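Local coordinates for protein putative aldehyde dehydrogenase (Burkholderia cenocepacia, PDB 4YWE) that probably oxidises an aldehyde with NAD or NADP as acceptor, as members of the aldehyde dehydrogenase family do, and binds calcium and magnesium ions, at residues Val32-Phe40 and Ala364-Ala372; Ala97-Gln106 and Ser322-Ile332. All coordinates share one frame; numbering follows the deposited sequence.

Contact 1: residues Val32-Phe40 and Ala364-Ala372. With CA (calcium ion), chain K.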
# COMPACT_ATOMS: atom_id res chain seq x y z
N VAL A 32 40.75 -8.32 -20.47
CA VAL A 32 41.78 -9.14 -19.85
C VAL A 32 41.20 -10.21 -18.93
O VAL A 32 40.36 -9.92 -18.08
CB VAL A 32 42.77 -8.25 -19.07
CG1 VAL A 32 43.77 -9.11 -18.30
CG2 VAL A 32 43.49 -7.30 -20.02
N ASP A 33 41.65 -11.45 -19.11
CA ASP A 33 41.32 -12.54 -18.20
C ASP A 33 42.23 -12.46 -16.99
O ASP A 33 43.43 -12.72 -17.09
CB ASP A 33 41.46 -13.89 -18.91
CG ASP A 33 40.96 -15.06 -18.06
OD1 ASP A 33 40.70 -14.88 -16.85
OD2 ASP A 33 40.85 -16.18 -18.60
N PRO A 34 41.67 -12.12 -15.82
CA PRO A 34 42.47 -11.92 -14.61
C PRO A 34 43.05 -13.21 -14.04
O PRO A 34 43.88 -13.15 -13.13
CB PRO A 34 41.46 -11.30 -13.63
CG PRO A 34 40.14 -11.81 -14.08
CD PRO A 34 40.23 -11.90 -15.58
N SER A 35 42.64 -14.35 -14.58
CA SER A 35 43.18 -15.63 -14.14
C SER A 35 44.61 -15.82 -14.63
O SER A 35 45.42 -16.47 -13.97
CB SER A 35 42.29 -16.78 -14.62
OG SER A 35 41.07 -16.82 -13.90
N ASP A 36 44.92 -15.25 -15.79
CA ASP A 36 46.27 -15.33 -16.35
C ASP A 36 46.81 -13.94 -16.69
O ASP A 36 47.97 -13.79 -17.05
CB ASP A 36 46.29 -16.23 -17.59
CG ASP A 36 45.19 -15.90 -18.58
OD1 ASP A 36 44.79 -14.72 -18.67
OD2 ASP A 36 44.74 -16.82 -19.29
N GLY A 37 45.95 -12.93 -16.57
CA GLY A 37 46.34 -11.56 -16.83
C GLY A 37 46.59 -11.25 -18.30
O GLY A 37 47.29 -10.30 -18.63
N GLN A 38 46.00 -12.06 -19.18
CA GLN A 38 46.23 -11.92 -20.61
C GLN A 38 44.98 -11.44 -21.35
O GLN A 38 43.87 -11.85 -21.04
CB GLN A 38 46.70 -13.25 -21.21
CG GLN A 38 47.96 -13.80 -20.57
CD GLN A 38 49.11 -12.81 -20.62
OE1 GLN A 38 49.36 -12.18 -21.64
NE2 GLN A 38 49.81 -12.67 -19.50
N PRO A 39 45.18 -10.55 -22.34
CA PRO A 39 44.09 -10.07 -23.20
C PRO A 39 43.54 -11.16 -24.10
O PRO A 39 44.32 -11.91 -24.69
CB PRO A 39 44.76 -8.96 -24.03
CG PRO A 39 46.00 -8.59 -23.27
CD PRO A 39 46.45 -9.86 -22.62
N PHE A 40 42.22 -11.26 -24.20
CA PHE A 40 41.60 -12.28 -25.04
C PHE A 40 40.48 -11.70 -25.90
O PHE A 40 39.92 -12.39 -26.75
CB PHE A 40 41.07 -13.44 -24.19
CG PHE A 40 39.95 -13.05 -23.26
CD1 PHE A 40 40.22 -12.51 -22.02
CD2 PHE A 40 38.63 -13.23 -23.64
CE1 PHE A 40 39.19 -12.16 -21.16
CE2 PHE A 40 37.60 -12.88 -22.79
CZ PHE A 40 37.88 -12.34 -21.55
N ALA A 364 48.58 -22.23 -10.37
CA ALA A 364 47.92 -20.97 -10.69
C ALA A 364 48.91 -20.00 -11.31
O ALA A 364 49.99 -19.77 -10.75
CB ALA A 364 47.29 -20.36 -9.45
N PRO A 365 48.56 -19.43 -12.47
CA PRO A 365 49.41 -18.53 -13.27
C PRO A 365 50.05 -17.41 -12.45
O PRO A 365 49.36 -16.73 -11.69
CB PRO A 365 48.44 -17.96 -14.30
CG PRO A 365 47.42 -19.03 -14.47
CD PRO A 365 47.24 -19.63 -13.11
N GLU A 366 51.35 -17.23 -12.62
CA GLU A 366 52.09 -16.20 -11.90
C GLU A 366 51.68 -14.81 -12.36
O GLU A 366 51.67 -13.86 -11.58
CB GLU A 366 53.60 -16.39 -12.09
N SER A 367 51.33 -14.69 -13.64
CA SER A 367 50.93 -13.42 -14.22
C SER A 367 49.52 -13.02 -13.78
O SER A 367 49.09 -11.89 -14.00
CB SER A 367 51.01 -13.47 -15.74
OG SER A 367 50.30 -14.60 -16.25
N GLY A 368 48.81 -13.96 -13.16
CA GLY A 368 47.48 -13.69 -12.64
C GLY A 368 47.53 -12.80 -11.41
O GLY A 368 48.58 -12.63 -10.80
N PHE A 369 46.38 -12.24 -11.05
CA PHE A 369 46.30 -11.34 -9.90
C PHE A 369 45.65 -12.04 -8.71
O PHE A 369 44.53 -11.73 -8.33
CB PHE A 369 45.52 -10.08 -10.27
CG PHE A 369 45.80 -9.58 -11.65
CD1 PHE A 369 47.00 -8.95 -11.95
CD2 PHE A 369 44.86 -9.75 -12.66
CE1 PHE A 369 47.26 -8.50 -13.23
CE2 PHE A 369 45.12 -9.29 -13.94
CZ PHE A 369 46.32 -8.67 -14.23
N TYR A 370 46.38 -12.99 -8.12
CA TYR A 370 45.84 -13.82 -7.06
C TYR A 370 46.14 -13.27 -5.67
O TYR A 370 47.25 -12.80 -5.40
CB TYR A 370 46.37 -15.25 -7.19
CG TYR A 370 45.92 -15.93 -8.46
CD1 TYR A 370 44.68 -16.56 -8.53
CD2 TYR A 370 46.73 -15.94 -9.59
CE1 TYR A 370 44.26 -17.18 -9.69
CE2 TYR A 370 46.32 -16.56 -10.75
CZ TYR A 370 45.08 -17.18 -10.80
OH TYR A 370 44.67 -17.79 -11.96
N GLN A 371 45.14 -13.33 -4.80
CA GLN A 371 45.28 -12.87 -3.42
C GLN A 371 44.52 -13.81 -2.49
O GLN A 371 43.29 -13.91 -2.56
CB GLN A 371 44.77 -11.44 -3.27
CG GLN A 371 44.67 -10.97 -1.83
CD GLN A 371 46.01 -10.92 -1.13
OE1 GLN A 371 46.88 -10.12 -1.48
NE2 GLN A 371 46.19 -11.78 -0.13
N ALA A 372 45.25 -14.49 -1.62
CA ALA A 372 44.65 -15.42 -0.67
C ALA A 372 43.84 -14.67 0.38
O ALA A 372 44.25 -13.59 0.82
CB ALA A 372 45.72 -16.27 -0.01
CA CA K . 38.30 -8.65 -17.56
O HOH W 1 39.28 -6.58 -18.66
O HOH W 2 39.79 -8.26 -15.69
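Three consecutive carbonyls of the turn P34-D36 receive donors from S367, F369 and Y370, and the two backbones come closest at D36 and G368, whose CA atoms lie 4.2 Å apart. The turn joins the antiparallel strands 28-33 and 38-44 of a β-hairpin. It is shaped by a G1 β-bulge that sets G37 and Q38 together across from D33, and by Asx turns at D33 and D36. Opposite it, P365 to G368 form a type I turn. F369 N makes a nearly straight but weak bond to P34 O, 3.4 Å long. G37 has positive phi (71°), and its CA lies 4.0 Å from S367 O.

Among the side chains, the Y370 hydroxyl donates to S35 O; OH lies 2.5 Å from that oxygen, in the carbonyl plane and on a lone pair. P365 packs its ring on the same oxygen, with CG 3.3 Å from S35 O. S367 OG donates to D36 O at 2.6 Å, tilted from the carbonyl plane, while Q38 NE2 reaches this oxygen from the opposite face, giving it two donors. With chi1 at 52°, S367 OG sits between its own backbone N and carbonyl carbon, where it can meet D36 O. The F369 ring lies along the turn: P34 CB meets its edge in plane, 3.9 Å from CD2, and G37 CA approaches CE2 and CZ.

Ahead of the turn, V32 O binds the calcium ion at 2.5 Å, together with D99, D185 and waters. The contact thus sets the hairpin tip against the loop between strands 354-360 and 374-376. F369 also rests on helix 334-349, D33 touches R98 of helix 89-100, and S35 OG bonds to S322 N.

Contact 2: residues Ala97-Gln106 and Ser322-Ile332. With CA (calcium ion), chain K.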
# COMPACT_ATOMS: atom_id res chain seq x y z
N ALA A 97 32.72 -15.49 -15.78
CA ALA A 97 33.85 -16.01 -15.00
C ALA A 97 35.19 -15.68 -15.65
O ALA A 97 36.17 -15.41 -14.96
CB ALA A 97 33.71 -17.52 -14.83
N ARG A 98 35.22 -15.72 -16.98
CA ARG A 98 36.44 -15.45 -17.73
C ARG A 98 36.82 -13.97 -17.65
O ARG A 98 38.00 -13.61 -17.70
CB ARG A 98 36.27 -15.88 -19.19
CG ARG A 98 37.53 -15.79 -20.03
CD ARG A 98 37.26 -16.28 -21.45
NE ARG A 98 38.47 -16.30 -22.27
CZ ARG A 98 38.48 -16.57 -23.57
NH1 ARG A 98 37.34 -16.82 -24.21
NH2 ARG A 98 39.62 -16.57 -24.24
N ASP A 99 35.80 -13.12 -17.52
CA ASP A 99 35.98 -11.68 -17.59
C ASP A 99 36.19 -11.06 -16.21
O ASP A 99 36.97 -10.12 -16.06
CB ASP A 99 34.77 -11.04 -18.29
CG ASP A 99 35.04 -9.63 -18.76
OD1 ASP A 99 36.21 -9.20 -18.74
OD2 ASP A 99 34.07 -8.96 -19.18
N THR A 100 35.50 -11.59 -15.21
CA THR A 100 35.58 -11.05 -13.86
C THR A 100 36.58 -11.81 -13.00
O THR A 100 37.18 -11.25 -12.08
CB THR A 100 34.21 -11.09 -13.15
OG1 THR A 100 33.86 -12.45 -12.88
CG2 THR A 100 33.15 -10.45 -14.03
N GLY A 101 36.75 -13.10 -13.29
CA GLY A 101 37.71 -13.92 -12.57
C GLY A 101 37.11 -14.82 -11.51
O GLY A 101 37.81 -15.66 -10.93
N LYS A 102 35.82 -14.65 -11.24
CA LYS A 102 35.15 -15.43 -10.20
C LYS A 102 35.04 -16.90 -10.61
O LYS A 102 34.99 -17.22 -11.80
CB LYS A 102 33.76 -14.85 -9.91
CG LYS A 102 32.78 -14.91 -11.07
CD LYS A 102 31.49 -14.19 -10.72
CE LYS A 102 31.75 -12.72 -10.44
NZ LYS A 102 30.54 -12.02 -9.94
N PRO A 103 35.01 -17.80 -9.61
CA PRO A 103 34.82 -19.24 -9.86
C PRO A 103 33.53 -19.55 -10.62
O PRO A 103 32.58 -18.77 -10.55
CB PRO A 103 34.77 -19.83 -8.44
CG PRO A 103 35.56 -18.88 -7.62
CD PRO A 103 35.28 -17.52 -8.19
N LEU A 104 33.51 -20.67 -11.33
CA LEU A 104 32.38 -21.05 -12.16
C LEU A 104 31.09 -21.20 -11.36
O LEU A 104 30.00 -20.89 -11.85
CB LEU A 104 32.68 -22.35 -12.91
CG LEU A 104 33.81 -22.26 -13.94
CD1 LEU A 104 34.03 -23.60 -14.61
CD2 LEU A 104 33.51 -21.18 -14.97
N LYS A 105 31.21 -21.68 -10.13
CA LYS A 105 30.06 -21.87 -9.26
C LYS A 105 29.38 -20.53 -8.95
O LYS A 105 28.15 -20.44 -8.92
CB LYS A 105 30.48 -22.56 -7.96
CG LYS A 105 29.33 -22.91 -7.03
CD LYS A 105 29.82 -23.63 -5.79
CE LYS A 105 28.66 -24.01 -4.88
NZ LYS A 105 29.13 -24.71 -3.65
N GLN A 106 30.19 -19.50 -8.73
CA GLN A 106 29.67 -18.17 -8.44
C GLN A 106 29.15 -17.49 -9.71
O GLN A 106 28.13 -16.80 -9.68
CB GLN A 106 30.75 -17.30 -7.79
CG GLN A 106 31.27 -17.84 -6.47
CD GLN A 106 32.37 -16.99 -5.87
OE1 GLN A 106 32.43 -15.78 -6.09
NE2 GLN A 106 33.26 -17.63 -5.12
N SER A 322 39.87 -19.28 -12.49
CA SER A 322 38.41 -19.33 -12.48
C SER A 322 37.89 -20.69 -12.96
O SER A 322 36.89 -21.19 -12.45
CB SER A 322 37.84 -18.22 -13.35
OG SER A 322 36.49 -18.49 -13.70
N ARG A 323 38.58 -21.28 -13.93
CA ARG A 323 38.18 -22.58 -14.47
C ARG A 323 38.39 -23.69 -13.45
O ARG A 323 37.73 -24.73 -13.50
CB ARG A 323 38.96 -22.90 -15.75
CG ARG A 323 38.62 -22.00 -16.93
CD ARG A 323 37.13 -21.99 -17.21
NE ARG A 323 36.59 -23.34 -17.40
CZ ARG A 323 36.41 -23.91 -18.58
NH1 ARG A 323 36.73 -23.26 -19.70
NH2 ARG A 323 35.91 -25.14 -18.66
N ALA A 324 39.31 -23.48 -12.51
CA ALA A 324 39.58 -24.46 -11.46
C ALA A 324 38.41 -24.55 -10.49
O ALA A 324 38.23 -25.56 -9.81
CB ALA A 324 40.86 -24.11 -10.72
N ASP A 325 37.61 -23.48 -10.43
CA ASP A 325 36.40 -23.42 -9.61
C ASP A 325 36.68 -23.78 -8.16
O ASP A 325 36.08 -24.70 -7.60
CB ASP A 325 35.33 -24.34 -10.19
CG ASP A 325 33.94 -24.02 -9.67
OD1 ASP A 325 33.71 -22.86 -9.26
OD2 ASP A 325 33.08 -24.92 -9.67
N LEU A 326 37.61 -23.06 -7.54
CA LEU A 326 37.98 -23.30 -6.15
C LEU A 326 37.21 -22.37 -5.22
O LEU A 326 36.16 -21.84 -5.59
CB LEU A 326 39.49 -23.12 -5.97
CG LEU A 326 40.35 -24.00 -6.89
CD1 LEU A 326 41.82 -23.67 -6.73
CD2 LEU A 326 40.08 -25.47 -6.61
N ASP A 327 37.72 -22.18 -4.01
CA ASP A 327 37.06 -21.32 -3.03
C ASP A 327 37.09 -19.86 -3.47
O ASP A 327 36.13 -19.11 -3.25
CB ASP A 327 37.72 -21.45 -1.66
CG ASP A 327 37.68 -22.87 -1.13
OD1 ASP A 327 36.58 -23.35 -0.80
OD2 ASP A 327 38.76 -23.49 -1.02
N CYS A 328 38.18 -19.47 -4.11
CA CYS A 328 38.37 -18.08 -4.51
C CYS A 328 39.17 -18.00 -5.81
O CYS A 328 40.01 -18.85 -6.09
CB CYS A 328 39.07 -17.31 -3.39
SG CYS A 328 39.15 -15.53 -3.65
N GLY A 329 38.90 -16.96 -6.59
CA GLY A 329 39.65 -16.71 -7.81
C GLY A 329 40.57 -15.52 -7.65
O GLY A 329 40.78 -15.04 -6.54
N PRO A 330 41.14 -15.04 -8.76
CA PRO A 330 42.00 -13.85 -8.74
C PRO A 330 41.19 -12.57 -8.58
O PRO A 330 39.97 -12.59 -8.73
CB PRO A 330 42.69 -13.90 -10.10
CG PRO A 330 41.69 -14.56 -10.98
CD PRO A 330 41.00 -15.59 -10.12
N LEU A 331 41.87 -11.46 -8.28
CA LEU A 331 41.22 -10.16 -8.23
C LEU A 331 41.11 -9.61 -9.64
O LEU A 331 41.71 -10.15 -10.57
CB LEU A 331 41.97 -9.20 -7.31
CG LEU A 331 42.12 -9.69 -5.86
CD1 LEU A 331 42.76 -8.62 -4.99
CD2 LEU A 331 40.77 -10.12 -5.30
N ILE A 332 40.35 -8.53 -9.81
CA ILE A 332 39.98 -8.06 -11.14
C ILE A 332 41.17 -7.53 -11.95
O ILE A 332 41.20 -7.68 -13.17
CB ILE A 332 38.86 -6.99 -11.04
CG1 ILE A 332 38.26 -6.70 -12.42
CG2 ILE A 332 39.36 -5.73 -10.37
CD1 ILE A 332 37.63 -7.90 -13.08
CA CA K . 38.30 -8.65 -17.56
O HOH W 3 38.11 -10.58 -9.55
O HOH W 4 35.33 -16.17 -4.06
O HOH W 2 39.79 -8.26 -15.69
O HOH W 1 39.28 -6.58 -18.66
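S322 aims its side chain at the bend between two helices: OG is anti to its own backbone N (chi1 162°) and donates to K102 O at 2.7 Å. The hydroxyl approaches from above that carbonyl plane, off the lone pairs, and also lies 3.2 Å from A97 CB. The P103 ring is flanked by D325, whose OD1 is 3.3 Å from CB, and by the backbone of L326 and G329 near CG. D325 swings its carboxylate beneath the first turn of helix 104-124, where OD1 takes the N-H of K105 (2.9 Å, 164° at the hydrogen) from above the carboxylate plane. An acid in this place would be expected to interact favourably with the helix dipole. L104 stands on the S322 backbone, CG against O, while the L104 and R323 side chains cross obliquely, CD1 nearest NE.

Segment 97-106 is the short connection between helices 89-100 and 104-124: the first ends at G101, whose phi is positive (101°), and P103 takes the N-cap position of the second. The loop 322-332, leading from strand 318-319 to helix 334-349, lies along this bend. G101 O faces P330 CD at 3.3 Å, with G329 CA also close to that oxygen. I332 lays CD1 over the helix end, 3.5 Å from T100 O. A water bridges T100 O and P330 O, donating to both; another joins Q106 NE2 to D327 O, while N285 N holds Q106 OE1.

At the same helix end D99 binds the calcium ion through both O and OD1, each at 2.5 Å, while OD2 is held by the backbone N-H groups of C187 and L188. A calcium-bound water donates to I332 O, which places the loop in the second shell of the metal.

Both contacts border one calcium ion, which V32 of contact 1 and D99 of contact 2 bind, and they share two of its waters. Contact 1 is the more peripheral, its centre about 23 Å from that of the chain; contact 2, about 17 Å out, has more buried residues and the larger interface, 589 against 341 Å². Both set hydroxyls on backbone carbonyls, which dominates contact 1; contact 2 adds apolar packing against backbone, a carboxylate at a helix start and bridging waters. They meet directly: F369 O lies 2.7 Å from L331 N, probably hydrogen-bonded, and P34 CB packs on L331 O.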